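Local coordinates for 30S ribosomal protein S8 (Aquifex aeolicus, PDB 3RF2) that probably binds directly to the central domain of 16S rRNA and helps coordinate assembly of the platform of the 30S ribosomal subunit, at residues R35-L40 / Y92-Y97; K41-I46 / L137-V142. One frame throughout, in Å; residues are numbered along the deposited sequence.

How the interactions relate
Both interactions draw on helix 31-43, which lies between the two beta sheets of the protein. Interaction 1 is the deeper one: from the middle of the helix, 35-40 meets the three-stranded sheet through 92-97, by aliphatic packing alone. Interaction 2, with its centre about 12 Å from that of interaction 1, takes the end of the helix and the turn after it, 41-46, to the second sheet at 137-142; it is partly buried and adds an aromatic ring and a glutamate paired with a neighbouring lysine. The two are joined at the helix end, where Phe-45 N lies 2.8 Å from Leu-40 O, probably as a hydrogen bond, and Ile-46 packs against Leu-37.

Interaction 1 of 2, residues R35-L40 / Y92-Y97; sequences RILDVL and YPIKIY
Leu-37 packs against Ile-94 and Ile-96 in a small, wholly aliphatic contact between helix 31-43 and the middle strand of a three-stranded antiparallel sheet. The topology is that of the N-terminal alpha/beta part of the S8 fold: strand 93-98 lies between strands 24-28 and 46-51, and the helix covers the sheet on the face to which Ile-94 and Ile-96 turn. Lys-95, between them in sequence, points away to the other face, where its amino group forms a salt bridge with Glu-60, within the region not found in other S8 sequences.

The two isoleucines share the branched end of a single leucine. With chi1 at -69°, Leu-37 has CG anti to its carbonyl carbon, and both methyls reach the strand. Its CD1 meets Ile-94 CG2 tip to tip at 3.7 Å, while Ile-94 CD1 touches the same methyl at 4.1 Å. Ile-96 instead crosses Leu-37 at about a right angle, setting its CG1-CD1 arm against both leucine methyls. All three side chains are buried, close to the centre of the chain, and neighbours from the edge strands widen the apolar layer: Trp-49 and Ile-46 touch Leu-37, while Val-27 touches both isoleucines. On another side of the helix, Ile-36, Val-39 and Leu-40 meet Ile-141 of the second sheet, so the helix packs against both sheets. At the Ile-96 crossing, CD1 of Ile-96 lies 3.8 Å from Leu-37 CD2 and 3.9 Å from Leu-37 CD1.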
# COMPACT_ATOMS: atom_id res chain seq x y z
N ARG A 35 0.11 2.87 -7.59
CA ARG A 35 0.31 4.31 -7.44
C ARG A 35 0.24 4.68 -5.99
O ARG A 35 0.89 5.63 -5.55
CB ARG A 35 -0.69 5.14 -8.25
CG ARG A 35 -0.28 5.35 -9.69
CD ARG A 35 -1.11 6.44 -10.35
NE ARG A 35 -0.93 6.46 -11.80
CZ ARG A 35 -1.54 5.63 -12.63
NH1 ARG A 35 -2.36 4.71 -12.16
NH2 ARG A 35 -1.32 5.71 -13.94
N ILE A 36 -0.57 3.94 -5.24
CA ILE A 36 -0.72 4.20 -3.80
C ILE A 36 0.55 3.82 -3.04
O ILE A 36 1.05 4.60 -2.24
CB ILE A 36 -1.93 3.45 -3.22
CG1 ILE A 36 -3.23 4.06 -3.74
CG2 ILE A 36 -1.91 3.52 -1.69
CD1 ILE A 36 -4.45 3.25 -3.37
N LEU A 37 1.06 2.63 -3.32
CA LEU A 37 2.30 2.15 -2.73
C LEU A 37 3.45 3.06 -3.07
O LEU A 37 4.38 3.20 -2.28
CB LEU A 37 2.60 0.75 -3.20
CG LEU A 37 1.66 -0.32 -2.67
CD1 LEU A 37 1.96 -1.67 -3.33
CD2 LEU A 37 1.89 -0.39 -1.22
N ASP A 38 3.39 3.69 -4.23
CA ASP A 38 4.45 4.60 -4.64
C ASP A 38 4.41 5.88 -3.82
O ASP A 38 5.46 6.44 -3.48
CB ASP A 38 4.36 4.92 -6.14
CG ASP A 38 5.38 4.15 -6.95
OD1 ASP A 38 5.55 2.93 -6.72
OD2 ASP A 38 6.04 4.77 -7.81
N VAL A 39 3.20 6.33 -3.50
CA VAL A 39 3.08 7.42 -2.53
C VAL A 39 3.64 7.02 -1.17
O VAL A 39 4.38 7.77 -0.54
CB VAL A 39 1.62 7.86 -2.31
CG1 VAL A 39 1.57 9.05 -1.34
CG2 VAL A 39 0.93 8.17 -3.65
N LEU A 40 3.26 5.83 -0.71
CA LEU A 40 3.67 5.37 0.61
C LEU A 40 5.20 5.26 0.72
O LEU A 40 5.78 5.62 1.74
CB LEU A 40 3.00 4.03 0.94
CG LEU A 40 1.50 4.00 1.24
CD1 LEU A 40 1.05 2.58 1.53
CD2 LEU A 40 1.19 4.87 2.44
N TYR A 92 -0.37 -9.81 -11.36
CA TYR A 92 0.87 -10.25 -10.72
C TYR A 92 0.93 -9.85 -9.26
O TYR A 92 0.29 -8.89 -8.87
CB TYR A 92 2.08 -9.66 -11.45
CG TYR A 92 1.98 -8.19 -11.78
CD1 TYR A 92 2.61 -7.24 -11.00
CD2 TYR A 92 1.29 -7.75 -12.90
CE1 TYR A 92 2.55 -5.89 -11.31
CE2 TYR A 92 1.22 -6.41 -13.23
CZ TYR A 92 1.85 -5.48 -12.43
OH TYR A 92 1.79 -4.14 -12.74
N PRO A 93 1.72 -10.59 -8.45
CA PRO A 93 1.80 -10.28 -7.01
C PRO A 93 2.73 -9.11 -6.72
O PRO A 93 3.76 -8.95 -7.37
CB PRO A 93 2.36 -11.56 -6.39
CG PRO A 93 2.45 -12.58 -7.52
CD PRO A 93 2.51 -11.79 -8.78
N ILE A 94 2.34 -8.29 -5.76
CA ILE A 94 3.22 -7.25 -5.27
C ILE A 94 3.80 -7.64 -3.92
O ILE A 94 3.08 -8.13 -3.04
CB ILE A 94 2.51 -5.92 -5.17
CG1 ILE A 94 2.29 -5.34 -6.57
CG2 ILE A 94 3.33 -4.96 -4.35
CD1 ILE A 94 1.40 -4.11 -6.57
N LYS A 95 5.11 -7.48 -3.80
CA LYS A 95 5.80 -7.73 -2.56
C LYS A 95 5.98 -6.37 -1.92
O LYS A 95 6.52 -5.45 -2.54
CB LYS A 95 7.17 -8.39 -2.82
CG LYS A 95 7.91 -8.82 -1.55
CD LYS A 95 9.25 -9.48 -1.86
CE LYS A 95 9.90 -10.00 -0.59
NZ LYS A 95 11.19 -10.72 -0.86
N ILE A 96 5.48 -6.21 -0.71
CA ILE A 96 5.65 -4.95 0.00
C ILE A 96 6.64 -5.10 1.15
O ILE A 96 6.46 -5.97 2.00
CB ILE A 96 4.32 -4.43 0.57
CG1 ILE A 96 3.36 -4.05 -0.57
CG2 ILE A 96 4.61 -3.23 1.50
CD1 ILE A 96 1.91 -4.01 -0.18
N TYR A 97 7.66 -4.25 1.18
CA TYR A 97 8.64 -4.26 2.26
C TYR A 97 8.28 -3.23 3.32
O TYR A 97 8.19 -2.03 3.02
CB TYR A 97 10.04 -3.97 1.72
CG TYR A 97 10.59 -5.04 0.80
CD1 TYR A 97 11.41 -6.05 1.29
CD2 TYR A 97 10.30 -5.04 -0.55
CE1 TYR A 97 11.92 -7.03 0.45
CE2 TYR A 97 10.81 -6.01 -1.39
CZ TYR A 97 11.61 -7.00 -0.89
OH TYR A 97 12.11 -7.96 -1.73

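Interaction 2 of 2, residues K41-I46 / L137-V142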
# COMPACT_ATOMS: atom_id res chain seq x y z
N LYS A 41 5.83 4.78 -0.34
CA LYS A 41 7.29 4.67 -0.40
C LYS A 41 7.96 6.04 -0.42
O LYS A 41 8.92 6.31 0.30
CB LYS A 41 7.71 3.91 -1.65
CG LYS A 41 9.22 3.65 -1.72
CD LYS A 41 9.58 3.20 -3.12
CE LYS A 41 11.05 2.84 -3.23
NZ LYS A 41 11.32 2.15 -4.53
N LYS A 42 7.43 6.92 -1.27
CA LYS A 42 7.93 8.27 -1.39
C LYS A 42 7.83 9.02 -0.06
O LYS A 42 8.70 9.84 0.25
CB LYS A 42 7.15 9.00 -2.48
CG LYS A 42 7.57 10.45 -2.68
CD LYS A 42 6.68 11.17 -3.69
CE LYS A 42 6.97 12.66 -3.70
NZ LYS A 42 6.79 13.26 -2.35
N GLU A 43 6.79 8.76 0.73
CA GLU A 43 6.61 9.47 1.99
C GLU A 43 7.32 8.82 3.17
O GLU A 43 7.34 9.37 4.26
CB GLU A 43 5.12 9.62 2.32
CG GLU A 43 4.40 10.50 1.33
CD GLU A 43 4.91 11.91 1.36
OE1 GLU A 43 5.05 12.46 2.48
OE2 GLU A 43 5.20 12.46 0.27
N GLY A 44 7.87 7.63 2.94
CA GLY A 44 8.61 6.95 3.98
C GLY A 44 7.78 6.07 4.90
O GLY A 44 8.21 5.71 5.98
N PHE A 45 6.57 5.73 4.45
CA PHE A 45 5.68 4.91 5.25
C PHE A 45 5.94 3.43 5.05
O PHE A 45 5.63 2.63 5.92
CB PHE A 45 4.22 5.26 4.95
CG PHE A 45 3.74 6.52 5.63
CD1 PHE A 45 3.53 6.53 6.99
CD2 PHE A 45 3.51 7.67 4.91
CE1 PHE A 45 3.09 7.67 7.62
CE2 PHE A 45 3.08 8.83 5.54
CZ PHE A 45 2.87 8.83 6.90
N ILE A 46 6.48 3.06 3.89
CA ILE A 46 6.98 1.71 3.64
C ILE A 46 8.42 1.80 3.16
O ILE A 46 8.86 2.87 2.74
CB ILE A 46 6.16 0.93 2.57
CG1 ILE A 46 6.28 1.60 1.20
CG2 ILE A 46 4.70 0.80 3.00
CD1 ILE A 46 5.47 0.92 0.07
N LEU A 137 0.75 16.48 9.78
CA LEU A 137 1.84 15.53 10.05
C LEU A 137 1.59 14.18 9.42
O LEU A 137 2.52 13.40 9.24
CB LEU A 137 2.02 15.34 11.55
CG LEU A 137 2.58 16.54 12.31
CD1 LEU A 137 3.12 16.12 13.66
CD2 LEU A 137 3.67 17.18 11.48
N GLY A 138 0.32 13.89 9.11
CA GLY A 138 -0.05 12.70 8.36
C GLY A 138 -0.33 13.08 6.92
O GLY A 138 -0.08 14.22 6.50
N ILE A 139 -0.85 12.15 6.13
CA ILE A 139 -1.19 12.46 4.76
C ILE A 139 -2.54 11.92 4.38
O ILE A 139 -3.00 10.92 4.92
CB ILE A 139 -0.20 11.85 3.76
CG1 ILE A 139 -0.24 10.33 3.81
CG2 ILE A 139 1.22 12.37 3.99
CD1 ILE A 139 0.71 9.67 2.79
N ALA A 140 -3.18 12.60 3.43
CA ALA A 140 -4.28 12.02 2.70
C ALA A 140 -3.70 11.59 1.38
O ALA A 140 -2.88 12.30 0.80
CB ALA A 140 -5.40 13.03 2.48
N ILE A 141 -4.11 10.42 0.91
CA ILE A 141 -3.77 10.02 -0.45
C ILE A 141 -4.99 10.29 -1.34
O ILE A 141 -6.09 9.82 -1.05
CB ILE A 141 -3.37 8.54 -0.51
CG1 ILE A 141 -2.07 8.33 0.28
CG2 ILE A 141 -3.24 8.10 -1.95
CD1 ILE A 141 -1.74 6.88 0.56
N VAL A 142 -4.78 11.06 -2.40
CA VAL A 142 -5.88 11.55 -3.22
C VAL A 142 -5.70 11.24 -4.70
O VAL A 142 -4.64 11.49 -5.28
CB VAL A 142 -6.04 13.08 -3.08
CG1 VAL A 142 -6.29 13.46 -1.62
CG2 VAL A 142 -4.82 13.78 -3.60
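Ile-139 extends from its strand to the Phe-45 ring, and this apolar pair is the close part of a contact whose other edge is formed by Glu-43. The two side chains run antiparallel, each passing alongside the other, and the ring receives the isoleucine obliquely: Ile-139 CD1 comes within 3.7 Å of Phe-45 CE2 and 4.0 Å of Phe-45 CD2. Behind the methyl, Ile-139 CG1 lies 4.0 Å from the same CE2. The chi1 of 64° sets CG1 between the backbone N and the carbonyl carbon, a crowded position that sends the CG1-CD1 arm to the ring and leaves CG2 on the glutamate side. Val-167 of strand 161-167 touches both Phe-45 and Ile-139, and Leu-40 of the helix touches the Phe-45 side chain near its base.

Phe-45 is brought to Ile-139 by a Schellman motif that ends helix 31-43. Gly-44, with phi at 88°, turns the chain out of the helix, and its N bonds back to Lys-41 O at 3.1 Å. The turn leads from the helix towards strand 46-51, and the ring just beyond it reaches the second sheet, through the strand that pairs with 149-150 and 161-167.

Glu-43 makes the looser, partly exposed side. Its chain crosses Ile-139 obliquely and bends at chi2 (-64°), with Glu-43 CG at 4.1 Å from Ile-139 CD1. This CG rests loosely on the isoleucine, while the carboxylate is engaged by a neighbouring charge, in a salt bridge with a weak hydrogen bond from Lys-42 NZ to Glu-43 OE2. Lys-42 NZ also forms a salt bridge with Glu-153, so it serves two carboxylates. On the strand side, Ile-139 CG2 approaches Glu-43 OE1 to 4.1 Å.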